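Local coordinates for protein S-adenosylmethionine:tRNA ribosyltransferase-isomerase (Thermotoga maritima, PDB 1VKY) that probably transfers and isomerises the ribose moiety of S-adenosylmethionine onto 7-aminomethyl-7-deazaguanine in tRNA, yielding epoxyqueuosine during queuosine biosynthesis, at residues D66-N71 against V204-V209; C105-G110 against G136-K141; L43-Q48 against K320-E325. All blocks are in the same frame, centred on the assembly; numbering follows the deposited sequence.

Contact 1: residues D66-N71 against V204-V209; sequences DLLVLN and VQFAEV
Leu-68 and Phe-206 are paired side by side on neighbouring parallel strands, 67-71 and 205-209, in the interior of the mixed nine-stranded sheet of QueA. Five backbone hydrogen bonds zip the pair from Gln-205 N to Asp-66 O (2.8 Å) at one end to Val-209 N to Leu-70 O at the other, in the zigzag of a parallel ladder. The short strand axes are inclined by 29°, so the ladder is twisted. Close packing marks the face of Leu-68, Leu-70 and Phe-206. Here the side chains of Leu-68 and Phe-206 point the same way, and CD1 of Leu-68 comes to 3.6 Å from CZ of Phe-206, obliquely to the ring. Leu-70 reaches the same ring in its plane, Leu-70 CD1 standing 3.9 Å from Phe-206 CD2, at the ring edge. Helix 193-202 covers this patch through Ile-196 and Leu-199. On the other face Leu-67 CG stands opposite its own backbone N (chi1 -177°), which carries CD1 across the strand gap to Gln-205 CB (3.7 Å) and the methyl of Ala-207. Helices 240-252 and 261-270 pack over this side. The looser parts are the polar chains: Gln-205 and Glu-208 both carry their ends away from strand 67-71, leaving mainly their first carbons in touch with it. Asp-66, before the strand, turns its carboxylate to a salt bridge with Arg-255. At the far end Asn-71 crosses Val-209 at about a right angle, with Asn-71 OD1 3.6 Å from the methyl CG2 of Val-209.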
ATOM      1  N   ASP B  66      15.428  23.582 -15.086  1.00 28.13           N
ATOM      2  CA  ASP B  66      14.084  23.000 -15.013  1.00 25.47           C
ATOM      3  C   ASP B  66      13.589  23.001 -13.547  1.00 26.02           C
ATOM      4  O   ASP B  66      14.402  22.951 -12.615  1.00 28.02           O
ATOM      5  CB  ASP B  66      14.065  21.582 -15.556  1.00 25.99           C
ATOM      6  CG  ASP B  66      14.102  21.521 -17.067  1.00 29.56           C
ATOM      7  OD1 ASP B  66      13.778  22.544 -17.747  1.00 31.98           O
ATOM      8  OD2 ASP B  66      14.450  20.463 -17.642  1.00 29.57           O
ATOM      9  N   LEU B  67      12.265  23.015 -13.354  1.00 25.95           N
ATOM     10  CA  LEU B  67      11.671  23.060 -12.001  1.00 25.09           C
ATOM     11  C   LEU B  67      10.782  21.854 -11.778  1.00 23.58           C
ATOM     12  O   LEU B  67       9.825  21.659 -12.511  1.00 24.08           O
ATOM     13  CB  LEU B  67      10.852  24.349 -11.794  1.00 24.75           C
ATOM     14  CG  LEU B  67      10.238  24.552 -10.384  1.00 26.60           C
ATOM     15  CD1 LEU B  67      11.245  24.952  -9.360  1.00 30.37           C
ATOM     16  CD2 LEU B  67       9.164  25.617 -10.430  1.00 24.43           C
ATOM     17  N   LEU B  68      11.117  21.053 -10.764  1.00 24.96           N
ATOM     18  CA  LEU B  68      10.309  19.926 -10.347  1.00 23.64           C
ATOM     19  C   LEU B  68       9.401  20.408  -9.236  1.00 24.86           C
ATOM     20  O   LEU B  68       9.875  20.910  -8.224  1.00 28.56           O
ATOM     21  CB  LEU B  68      11.177  18.760  -9.829  1.00 24.63           C
ATOM     22  CG  LEU B  68      11.804  17.888 -10.932  1.00 28.57           C
ATOM     23  CD1 LEU B  68      12.887  16.932 -10.378  1.00 30.12           C
ATOM     24  CD2 LEU B  68      10.792  17.090 -11.595  1.00 31.97           C
ATOM     25  N   VAL B  69       8.096  20.305  -9.444  1.00 23.44           N
ATOM     26  CA  VAL B  69       7.125  20.733  -8.430  1.00 24.15           C
ATOM     27  C   VAL B  69       6.464  19.546  -7.810  1.00 24.17           C
ATOM     28  O   VAL B  69       5.785  18.750  -8.488  1.00 23.18           O
ATOM     29  CB  VAL B  69       6.028  21.680  -9.011  1.00 23.34           C
ATOM     30  CG1 VAL B  69       5.166  22.280  -7.863  1.00 21.94           C
ATOM     31  CG2 VAL B  69       6.657  22.792  -9.795  1.00 20.79           C
ATOM     32  N   LEU B  70       6.639  19.431  -6.505  1.00 21.10           N
ATOM     33  CA  LEU B  70       6.107  18.287  -5.770  1.00 26.90           C
ATOM     34  C   LEU B  70       4.998  18.702  -4.863  1.00 25.73           C
ATOM     35  O   LEU B  70       5.013  19.787  -4.311  1.00 25.95           O
ATOM     36  CB  LEU B  70       7.202  17.685  -4.865  1.00 30.75           C
ATOM     37  CG  LEU B  70       8.449  17.175  -5.609  1.00 37.93           C
ATOM     38  CD1 LEU B  70       9.655  17.281  -4.701  1.00 48.68           C
ATOM     39  CD2 LEU B  70       8.241  15.792  -6.010  1.00 47.24           C
ATOM     40  N   ASN B  71       4.054  17.803  -4.666  1.00 23.73           N
ATOM     41  CA  ASN B  71       2.998  18.043  -3.739  1.00 26.46           C
ATOM     42  C   ASN B  71       3.288  17.363  -2.412  1.00 30.91           C
ATOM     43  O   ASN B  71       3.736  16.220  -2.390  1.00 28.71           O
ATOM     44  CB  ASN B  71       1.684  17.455  -4.273  1.00 23.20           C
ATOM     45  CG  ASN B  71       0.483  17.765  -3.358  1.00 28.64           C
ATOM     46  OD1 ASN B  71       0.070  18.898  -3.246  1.00 28.79           O
ATOM     47  ND2 ASN B  71      -0.051  16.739  -2.691  1.00 31.39           N
ATOM     48  N   VAL B 204      18.973  21.341 -11.561  1.00 27.28           N
ATOM     49  CA  VAL B 204      17.498  21.242 -11.505  1.00 28.47           C
ATOM     50  C   VAL B 204      16.946  21.858 -10.172  1.00 28.57           C
ATOM     51  O   VAL B 204      17.431  21.549  -9.112  1.00 25.02           O
ATOM     52  CB  VAL B 204      17.055  19.793 -11.649  1.00 27.29           C
ATOM     53  CG1 VAL B 204      15.510  19.678 -11.624  1.00 28.45           C
ATOM     54  CG2 VAL B 204      17.610  19.209 -12.950  1.00 24.77           C
ATOM     55  N   GLN B 205      15.944  22.727 -10.250  1.00 29.00           N
ATOM     56  CA  GLN B 205      15.344  23.324  -9.054  1.00 26.80           C
ATOM     57  C   GLN B 205      14.108  22.554  -8.570  1.00 29.61           C
ATOM     58  O   GLN B 205      13.483  21.812  -9.340  1.00 27.07           O
ATOM     59  CB  GLN B 205      14.973  24.763  -9.358  1.00 26.49           C
ATOM     60  CG  GLN B 205      16.224  25.609  -9.667  1.00 32.85           C
ATOM     61  CD  GLN B 205      15.990  27.086  -9.497  1.00 44.85           C
ATOM     62  OE1 GLN B 205      15.108  27.529  -8.726  1.00 44.21           O
ATOM     63  NE2 GLN B 205      16.789  27.873 -10.210  1.00 43.14           N
ATOM     64  N   PHE B 206      13.765  22.742  -7.296  1.00 26.41           N
ATOM     65  CA  PHE B 206      12.604  22.108  -6.670  1.00 26.90           C
ATOM     66  C   PHE B 206      11.669  23.138  -6.041  1.00 29.35           C
ATOM     67  O   PHE B 206      12.112  24.178  -5.564  1.00 26.22           O
ATOM     68  CB  PHE B 206      13.062  21.128  -5.582  1.00 29.41           C
ATOM     69  CG  PHE B 206      13.670  19.872  -6.145  1.00 29.05           C
ATOM     70  CD1 PHE B 206      14.964  19.894  -6.673  1.00 30.70           C
ATOM     71  CD2 PHE B 206      12.924  18.713  -6.245  1.00 29.33           C
ATOM     72  CE1 PHE B 206      15.512  18.743  -7.261  1.00 31.94           C
ATOM     73  CE2 PHE B 206      13.480  17.558  -6.838  1.00 33.61           C
ATOM     74  CZ  PHE B 206      14.769  17.585  -7.332  1.00 26.96           C
ATOM     75  N   ALA B 207      10.367  22.865  -6.072  1.00 25.73           N
ATOM     76  CA  ALA B 207       9.411  23.662  -5.325  1.00 26.26           C
ATOM     77  C   ALA B 207       8.317  22.751  -4.873  1.00 27.08           C
ATOM     78  O   ALA B 207       8.186  21.613  -5.358  1.00 22.66           O
ATOM     79  CB  ALA B 207       8.851  24.779  -6.169  1.00 25.24           C
ATOM     80  N   GLU B 208       7.528  23.232  -3.922  1.00 28.01           N
ATOM     81  CA  GLU B 208       6.415  22.444  -3.428  1.00 32.47           C
ATOM     82  C   GLU B 208       5.060  23.146  -3.429  1.00 28.80           C
ATOM     83  O   GLU B 208       4.928  24.373  -3.242  1.00 30.06           O
ATOM     84  CB  GLU B 208       6.756  21.827  -2.046  1.00 35.58           C
ATOM     85  CG  GLU B 208       6.548  22.683  -0.841  1.00 46.65           C
ATOM     86  CD  GLU B 208       6.774  21.903   0.468  1.00 50.12           C
ATOM     87  OE1 GLU B 208       7.644  20.961   0.489  1.00 49.27           O
ATOM     88  OE2 GLU B 208       6.076  22.248   1.469  1.00 56.38           O
ATOM     89  N   VAL B 209       4.029  22.338  -3.660  1.00 28.03           N
ATOM     90  CA  VAL B 209       2.683  22.791  -3.392  1.00 27.10           C
ATOM     91  C   VAL B 209       2.194  21.898  -2.279  1.00 25.77           C
ATOM     92  O   VAL B 209       2.704  20.799  -2.081  1.00 28.17           O
ATOM     93  CB  VAL B 209       1.752  22.752  -4.652  1.00 24.49           C
ATOM     94  CG1 VAL B 209       2.240  23.773  -5.663  1.00 26.79           C
ATOM     95  CG2 VAL B 209       1.650  21.387  -5.240  1.00 25.89           C
TER

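Contact 2: residues C105-G110 against G136-K141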
ATOM      1  N   CYS B 105      -4.103  30.778   9.135  1.00 27.01           N
ATOM      2  CA  CYS B 105      -5.314  30.006   9.370  1.00 27.48           C
ATOM      3  C   CYS B 105      -6.367  30.340   8.345  1.00 28.51           C
ATOM      4  O   CYS B 105      -6.431  31.445   7.819  1.00 24.71           O
ATOM      5  CB  CYS B 105      -5.884  30.332  10.753  1.00 27.31           C
ATOM      6  SG  CYS B 105      -4.775  29.874  12.107  1.00 27.62           S
ATOM      7  N   LEU B 106      -7.233  29.367   8.113  1.00 27.73           N
ATOM      8  CA  LEU B 106      -8.439  29.582   7.346  1.00 30.55           C
ATOM      9  C   LEU B 106      -9.516  29.881   8.377  1.00 30.82           C
ATOM     10  O   LEU B 106      -9.731  29.083   9.281  1.00 32.93           O
ATOM     11  CB  LEU B 106      -8.755  28.309   6.532  1.00 31.59           C
ATOM     12  CG  LEU B 106      -9.092  28.530   5.086  1.00 37.68           C
ATOM     13  CD1 LEU B 106     -10.496  29.116   5.026  1.00 51.91           C
ATOM     14  CD2 LEU B 106      -8.086  29.438   4.409  1.00 34.71           C
ATOM     15  N   VAL B 107     -10.148  31.044   8.274  1.00 30.05           N
ATOM     16  CA  VAL B 107     -11.133  31.475   9.251  1.00 31.69           C
ATOM     17  C   VAL B 107     -12.461  31.655   8.514  1.00 34.84           C
ATOM     18  O   VAL B 107     -12.516  32.374   7.518  1.00 34.03           O
ATOM     19  CB  VAL B 107     -10.690  32.776   9.932  1.00 31.80           C
ATOM     20  CG1 VAL B 107     -11.783  33.318  10.790  1.00 39.82           C
ATOM     21  CG2 VAL B 107      -9.437  32.531  10.769  1.00 28.69           C
ATOM     22  N   ARG B 108     -13.515  31.002   9.012  1.00 35.87           N
ATOM     23  CA  ARG B 108     -14.836  31.015   8.372  1.00 39.50           C
ATOM     24  C   ARG B 108     -15.919  31.195   9.437  1.00 40.03           C
ATOM     25  O   ARG B 108     -16.012  30.370  10.343  1.00 40.10           O
ATOM     26  CB  ARG B 108     -15.060  29.701   7.605  1.00 37.89           C
ATOM     27  CG  ARG B 108     -13.994  29.450   6.530  1.00 44.20           C
ATOM     28  CD  ARG B 108     -14.179  28.223   5.645  1.00 42.32           C
ATOM     29  NE  ARG B 108     -14.124  26.966   6.383  1.00 48.99           N
ATOM     30  CZ  ARG B 108     -14.178  25.766   5.815  1.00 47.35           C
ATOM     31  NH1 ARG B 108     -14.283  25.655   4.496  1.00 46.07           N
ATOM     32  NH2 ARG B 108     -14.132  24.672   6.564  1.00 45.38           N
ATOM     33  N   PRO B 109     -16.737  32.244   9.368  1.00 42.06           N
ATOM     34  CA  PRO B 109     -16.699  33.288   8.350  1.00 43.10           C
ATOM     35  C   PRO B 109     -15.585  34.317   8.535  1.00 45.20           C
ATOM     36  O   PRO B 109     -15.448  34.920   9.600  1.00 46.15           O
ATOM     37  CB  PRO B 109     -18.041  33.974   8.534  1.00 44.51           C
ATOM     38  CG  PRO B 109     -18.358  33.795   9.971  1.00 44.19           C
ATOM     39  CD  PRO B 109     -17.843  32.446  10.318  1.00 42.72           C
ATOM     40  N   GLY B 110     -14.823  34.531   7.466  1.00 46.96           N
ATOM     41  CA  GLY B 110     -13.623  35.355   7.493  1.00 46.58           C
ATOM     42  C   GLY B 110     -13.877  36.839   7.392  1.00 46.76           C
ATOM     43  O   GLY B 110     -13.108  37.609   7.935  1.00 46.33           O
ATOM     44  N   GLY B 136      -5.851  34.938   1.393  1.00 26.51           N
ATOM     45  CA  GLY B 136      -7.163  34.859   2.066  1.00 27.55           C
ATOM     46  C   GLY B 136      -7.153  34.291   3.477  1.00 26.82           C
ATOM     47  O   GLY B 136      -8.195  34.115   4.097  1.00 27.63           O
ATOM     48  N   THR B 137      -5.970  33.971   3.985  1.00 25.10           N
ATOM     49  CA  THR B 137      -5.855  33.433   5.321  1.00 22.93           C
ATOM     50  C   THR B 137      -5.785  34.591   6.286  1.00 22.74           C
ATOM     51  O   THR B 137      -5.767  35.759   5.875  1.00 24.78           O
ATOM     52  CB  THR B 137      -4.610  32.565   5.425  1.00 23.60           C
ATOM     53  OG1 THR B 137      -3.475  33.326   4.996  1.00 26.15           O
ATOM     54  CG2 THR B 137      -4.684  31.353   4.412  1.00 24.12           C
ATOM     55  N   ARG B 138      -5.788  34.242   7.564  1.00 21.67           N
ATOM     56  CA  ARG B 138      -5.651  35.164   8.676  1.00 24.02           C
ATOM     57  C   ARG B 138      -4.435  34.709   9.443  1.00 23.63           C
ATOM     58  O   ARG B 138      -4.266  33.522   9.674  1.00 25.05           O
ATOM     59  CB  ARG B 138      -6.877  35.073   9.583  1.00 25.17           C
ATOM     60  CG  ARG B 138      -7.976  36.095   9.295  1.00 33.51           C
ATOM     61  CD  ARG B 138      -8.145  36.379   7.875  1.00 39.83           C
ATOM     62  NE  ARG B 138      -9.300  37.187   7.548  1.00 37.61           N
ATOM     63  CZ  ARG B 138      -9.730  37.296   6.304  1.00 41.12           C
ATOM     64  NH1 ARG B 138      -9.078  36.680   5.322  1.00 40.81           N
ATOM     65  NH2 ARG B 138     -10.801  38.016   6.024  1.00 42.19           N
ATOM     66  N   ILE B 139      -3.572  35.644   9.809  1.00 23.07           N
ATOM     67  CA  ILE B 139      -2.459  35.325  10.666  1.00 22.29           C
ATOM     68  C   ILE B 139      -2.945  35.539  12.075  1.00 24.24           C
ATOM     69  O   ILE B 139      -3.333  36.634  12.445  1.00 25.04           O
ATOM     70  CB  ILE B 139      -1.233  36.195  10.335  1.00 24.87           C
ATOM     71  CG1 ILE B 139      -0.678  35.832   8.943  1.00 24.80           C
ATOM     72  CG2 ILE B 139      -0.159  35.938  11.345  1.00 23.50           C
ATOM     73  CD1 ILE B 139      -1.449  36.390   7.817  1.00 34.13           C
ATOM     74  N   LEU B 140      -2.918  34.478  12.860  1.00 23.70           N
ATOM     75  CA  LEU B 140      -3.427  34.516  14.220  1.00 26.88           C
ATOM     76  C   LEU B 140      -2.310  34.248  15.206  1.00 26.24           C
ATOM     77  O   LEU B 140      -1.548  33.302  15.054  1.00 26.74           O
ATOM     78  CB  LEU B 140      -4.496  33.444  14.396  1.00 27.27           C
ATOM     79  CG  LEU B 140      -5.979  33.750  14.151  1.00 32.06           C
ATOM     80  CD1 LEU B 140      -6.292  34.784  13.144  1.00 26.57           C
ATOM     81  CD2 LEU B 140      -6.634  32.483  13.784  1.00 28.70           C
ATOM     82  N   LYS B 141      -2.227  35.091  16.227  1.00 26.67           N
ATOM     83  CA  LYS B 141      -1.338  34.860  17.368  1.00 26.92           C
ATOM     84  C   LYS B 141      -2.184  34.336  18.537  1.00 27.06           C
ATOM     85  O   LYS B 141      -3.099  35.018  19.009  1.00 27.28           O
ATOM     86  CB  LYS B 141      -0.597  36.150  17.757  1.00 24.90           C
ATOM     87  CG  LYS B 141       0.334  35.996  18.943  1.00 26.14           C
ATOM     88  CD  LYS B 141       1.215  37.253  19.219  1.00 33.43           C
ATOM     89  CE  LYS B 141       0.510  38.340  20.021  1.00 43.05           C
ATOM     90  NZ  LYS B 141       0.342  38.052  21.468  1.00 47.63           N
TER
HETATM   91  O   HOH W   1      -9.378  32.706   6.213  1.00 53.96           O
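Strands 105-108 and 138-141 meet as an antiparallel hydrogen-bonded pair at Cys-105 and Arg-138 and then splay apart, their short axes lying at 102°. Cys-105 N donates to Arg-138 O at 2.8 Å, and Arg-138 N returns a bond to Cys-105 O that lies in the carbonyl plane. Beyond this pair a water takes over: it accepts from Val-107 N and donates to Gly-136 O, both at 2.8 Å, so that the diverging backbones remain linked. Thr-137 packs against the backbone and side chains of strand 105-108, its CB 3.2 Å from Cys-105 O and its CG2 meeting CD2 of Leu-106, while its hydroxyl is engaged by Asp-135 and Lys-104. These strands are the central neighbours of the six-stranded antiparallel sheet, and their divergence is consistent with a strongly curved sheet. On the side of Cys-105 and Arg-138, the methyl CD2 of Leu-140 sits 3.6 Å from Cys-105 SG and also approaches Val-107 CG2. Strand 89-97 adds Ile-92 to this apolar cluster. Val-107 CG2 in turn touches CB of Arg-138, the two side chains crossing at about a right angle. The arginine then bends at chi2 (37°) and runs on to the loop after strand 105-108. There Gly-110 CA lies over one face of the guanidinium, and NH2 makes a weak bond to Gly-110 O, 3.0 Å long but bent to 125° at the hydrogen. NE is used elsewhere, donating to the carbonyl of Val-113.

Contact 3: residues L43-Q48 against K320-E325; sequences LHRKTQ and KDFVME
Strand 43-44 and the turn after it run past the first residues of helix 320-332 without any hydrogen bond between them, the backbones coming nearest at Gln-48 and Phe-322, whose CA atoms are 7.3 Å apart. Phe-322 CG lies opposite the backbone N (chi1 -175°), which sends the ring out from the helix between Leu-43 and Gln-48. Leu-43 CD2 lies over one face, 4.1 Å above the ring plane toward the rim, while Leu-43 CB comes to 3.8 Å from Phe-322 CE2. The amide of Gln-48 lies over the opposite face, NE2 standing 3.6 Å above the ring plane toward the rim. Residues 45-48 form the connection of the beta hairpin between strands 39-44 and 49-54, at the edge of the mixed sheet, and the helix packs its phenylalanine against it. Gln-48 takes a backbone with positive phi, and its side chain folds back so that NE2 donates to Arg-45 O at 2.8 Å, nearly straight (165°), which fixes the amide against the ring at 38° between planes. Replacing Phe-322 by an alanine is likely to leave Leu-43 and the Gln-48 amide with no ring between them, and so a gap between hairpin and helix. Ile-50 of strand 49-54 also touches the ring.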
ATOM      1  N   LEU B  43       7.188   9.464 -22.664  1.00 25.16           N
ATOM      2  CA  LEU B  43       6.365   9.876 -23.781  1.00 24.91           C
ATOM      3  C   LEU B  43       6.772  11.277 -24.268  1.00 26.44           C
ATOM      4  O   LEU B  43       6.783  12.229 -23.506  1.00 25.55           O
ATOM      5  CB  LEU B  43       4.886   9.897 -23.353  1.00 22.47           C
ATOM      6  CG  LEU B  43       4.126   8.561 -23.478  1.00 26.47           C
ATOM      7  CD1 LEU B  43       4.756   7.480 -22.743  1.00 32.64           C
ATOM      8  CD2 LEU B  43       2.725   8.754 -23.030  1.00 26.98           C
ATOM      9  N   HIS B  44       7.116  11.362 -25.550  1.00 24.74           N
ATOM     10  CA  HIS B  44       7.510  12.610 -26.187  1.00 25.58           C
ATOM     11  C   HIS B  44       6.344  13.038 -27.071  1.00 24.54           C
ATOM     12  O   HIS B  44       6.132  12.483 -28.150  1.00 24.61           O
ATOM     13  CB  HIS B  44       8.771  12.399 -27.030  1.00 27.06           C
ATOM     14  CG  HIS B  44       9.967  11.929 -26.257  1.00 29.15           C
ATOM     15  ND1 HIS B  44      10.915  12.792 -25.761  1.00 28.02           N
ATOM     16  CD2 HIS B  44      10.384  10.682 -25.920  1.00 27.08           C
ATOM     17  CE1 HIS B  44      11.864  12.102 -25.151  1.00 28.25           C
ATOM     18  NE2 HIS B  44      11.571  10.821 -25.243  1.00 28.07           N
ATOM     19  N   ARG B  45       5.576  14.012 -26.620  1.00 22.53           N
ATOM     20  CA  ARG B  45       4.288  14.269 -27.284  1.00 25.65           C
ATOM     21  C   ARG B  45       4.388  14.731 -28.711  1.00 27.98           C
ATOM     22  O   ARG B  45       3.644  14.254 -29.540  1.00 34.88           O
ATOM     23  CB  ARG B  45       3.454  15.278 -26.513  1.00 27.48           C
ATOM     24  CG  ARG B  45       2.940  14.781 -25.166  1.00 25.39           C
ATOM     25  CD  ARG B  45       2.377  15.912 -24.349  1.00 30.26           C
ATOM     26  NE  ARG B  45       3.397  16.826 -23.844  1.00 29.15           N
ATOM     27  CZ  ARG B  45       3.102  17.921 -23.163  1.00 29.91           C
ATOM     28  NH1 ARG B  45       4.060  18.700 -22.718  1.00 26.57           N
ATOM     29  NH2 ARG B  45       1.841  18.239 -22.928  1.00 31.17           N
ATOM     30  N   LYS B  46       5.281  15.662 -29.006  1.00 28.52           N
ATOM     31  CA  LYS B  46       5.361  16.214 -30.360  1.00 33.06           C
ATOM     32  C   LYS B  46       5.898  15.222 -31.400  1.00 31.20           C
ATOM     33  O   LYS B  46       5.448  15.187 -32.547  1.00 30.70           O
ATOM     34  CB  LYS B  46       6.206  17.474 -30.367  1.00 34.13           C
ATOM     35  CG  LYS B  46       5.595  18.651 -29.568  1.00 42.38           C
ATOM     36  CD  LYS B  46       6.708  19.634 -29.159  1.00 50.85           C
ATOM     37  CE  LYS B  46       6.356  21.115 -29.419  1.00 63.70           C
ATOM     38  NZ  LYS B  46       5.960  21.873 -28.192  1.00 62.71           N
ATOM     39  N   THR B  47       6.865  14.412 -31.005  1.00 27.95           N
ATOM     40  CA  THR B  47       7.437  13.449 -31.920  1.00 24.69           C
ATOM     41  C   THR B  47       6.717  12.119 -31.857  1.00 25.88           C
ATOM     42  O   THR B  47       6.900  11.314 -32.733  1.00 26.60           O
ATOM     43  CB  THR B  47       8.914  13.221 -31.611  1.00 25.26           C
ATOM     44  OG1 THR B  47       9.042  12.694 -30.298  1.00 24.36           O
ATOM     45  CG2 THR B  47       9.670  14.527 -31.581  1.00 21.43           C
ATOM     46  N   GLN B  48       5.918  11.903 -30.813  1.00 26.24           N
ATOM     47  CA  GLN B  48       5.198  10.640 -30.561  1.00 28.77           C
ATOM     48  C   GLN B  48       6.119   9.464 -30.238  1.00 29.72           C
ATOM     49  O   GLN B  48       5.733   8.294 -30.307  1.00 29.61           O
ATOM     50  CB  GLN B  48       4.257  10.281 -31.713  1.00 29.99           C
ATOM     51  CG  GLN B  48       3.251  11.382 -32.036  1.00 35.73           C
ATOM     52  CD  GLN B  48       2.027  11.298 -31.154  1.00 38.46           C
ATOM     53  OE1 GLN B  48       1.175  10.446 -31.362  1.00 37.51           O
ATOM     54  NE2 GLN B  48       1.948  12.163 -30.163  1.00 34.32           N
ATOM     55  N   LYS B 320      -5.182  11.719 -26.121  1.00 30.51           N
ATOM     56  CA  LYS B 320      -5.874  10.478 -25.755  1.00 29.00           C
ATOM     57  C   LYS B 320      -5.384   9.242 -26.502  1.00 29.67           C
ATOM     58  O   LYS B 320      -5.123   8.189 -25.899  1.00 27.78           O
ATOM     59  CB  LYS B 320      -7.378  10.656 -25.931  1.00 33.05           C
ATOM     60  CG  LYS B 320      -8.182   9.414 -25.502  1.00 39.60           C
ATOM     61  CD  LYS B 320      -9.612   9.505 -25.962  1.00 53.11           C
ATOM     62  N   ASP B 321      -5.282   9.316 -27.822  1.00 27.14           N
ATOM     63  CA  ASP B 321      -4.854   8.126 -28.560  1.00 27.98           C
ATOM     64  C   ASP B 321      -3.406   7.740 -28.206  1.00 24.73           C
ATOM     65  O   ASP B 321      -3.069   6.571 -28.110  1.00 24.88           O
ATOM     66  CB  ASP B 321      -4.985   8.339 -30.057  1.00 29.87           C
ATOM     67  CG  ASP B 321      -6.432   8.549 -30.502  1.00 41.09           C
ATOM     68  OD1 ASP B 321      -7.379   8.132 -29.782  1.00 42.40           O
ATOM     69  OD2 ASP B 321      -6.706   9.127 -31.575  1.00 49.32           O
ATOM     70  N   PHE B 322      -2.553   8.733 -28.004  1.00 27.15           N
ATOM     71  CA  PHE B 322      -1.147   8.462 -27.681  1.00 24.56           C
ATOM     72  C   PHE B 322      -1.064   7.805 -26.304  1.00 25.00           C
ATOM     73  O   PHE B 322      -0.351   6.838 -26.121  1.00 25.74           O
ATOM     74  CB  PHE B 322      -0.399   9.792 -27.734  1.00 24.65           C
ATOM     75  CG  PHE B 322       1.106   9.701 -27.535  1.00 26.22           C
ATOM     76  CD1 PHE B 322       1.860   8.686 -28.097  1.00 29.43           C
ATOM     77  CD2 PHE B 322       1.779  10.693 -26.838  1.00 24.66           C
ATOM     78  CE1 PHE B 322       3.249   8.653 -27.939  1.00 28.94           C
ATOM     79  CE2 PHE B 322       3.164  10.635 -26.673  1.00 27.99           C
ATOM     80  CZ  PHE B 322       3.879   9.605 -27.219  1.00 26.52           C
ATOM     81  N   VAL B 323      -1.784   8.324 -25.300  1.00 27.43           N
ATOM     82  CA  VAL B 323      -1.659   7.746 -23.977  1.00 25.53           C
ATOM     83  C   VAL B 323      -2.247   6.339 -23.958  1.00 28.00           C
ATOM     84  O   VAL B 323      -1.718   5.427 -23.291  1.00 27.81           O
ATOM     85  CB  VAL B 323      -2.263   8.653 -22.853  1.00 28.39           C
ATOM     86  CG1 VAL B 323      -3.725   8.362 -22.609  1.00 33.60           C
ATOM     87  CG2 VAL B 323      -1.511   8.398 -21.561  1.00 38.06           C
ATOM     88  N   MET B 324      -3.328   6.127 -24.706  1.00 27.71           N
ATOM     89  CA  MET B 324      -3.915   4.760 -24.773  1.00 27.42           C
ATOM     90  C   MET B 324      -2.986   3.761 -25.457  1.00 27.75           C
ATOM     91  O   MET B 324      -2.898   2.654 -25.030  1.00 28.39           O
ATOM     92  CB  MET B 324      -5.309   4.799 -25.414  1.00 28.70           C
ATOM     93  CG  MET B 324      -6.293   5.663 -24.593  1.00 33.70           C
ATOM     94  SD  MET B 324      -6.603   5.191 -22.830  1.00 44.94           S
ATOM     95  CE  MET B 324      -5.089   4.999 -21.952  1.00 61.38           C
ATOM     96  N   GLU B 325      -2.276   4.188 -26.503  1.00 31.11           N
ATOM     97  CA  GLU B 325      -1.223   3.379 -27.137  1.00 30.40           C
ATOM     98  C   GLU B 325      -0.119   3.053 -26.104  1.00 28.35           C
ATOM     99  O   GLU B 325       0.288   1.909 -25.932  1.00 26.11           O
ATOM    100  CB  GLU B 325      -0.696   4.169 -28.359  1.00 32.27           C
ATOM    101  CG  GLU B 325       0.618   3.717 -28.972  1.00 38.40           C
ATOM    102  CD  GLU B 325       0.967   4.473 -30.269  1.00 45.24           C
ATOM    103  OE1 GLU B 325       0.935   5.747 -30.298  1.00 62.64           O
TER

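In the fold
From the N terminus, the chain first passes the hairpin of residues 43-48, whose partner in contact 3 comes only at 320-325, so contact 3 closes the longest loop. Within it, 66-71 pairs with 204-209 in contact 1, and within that loop again 105-110 meets 136-141 in contact 2; the three nest and none cross. Contacts 1 and 3 both reach the mixed sheet, contact 1 in its interior and contact 3 by its outer hairpin and a late helix, with centres 24 Å apart. Contact 2 belongs to the separate antiparallel sheet formed by the chain that runs between the two strands of contact 1, and its centre is 44 Å from that of contact 3, across the chain's centre.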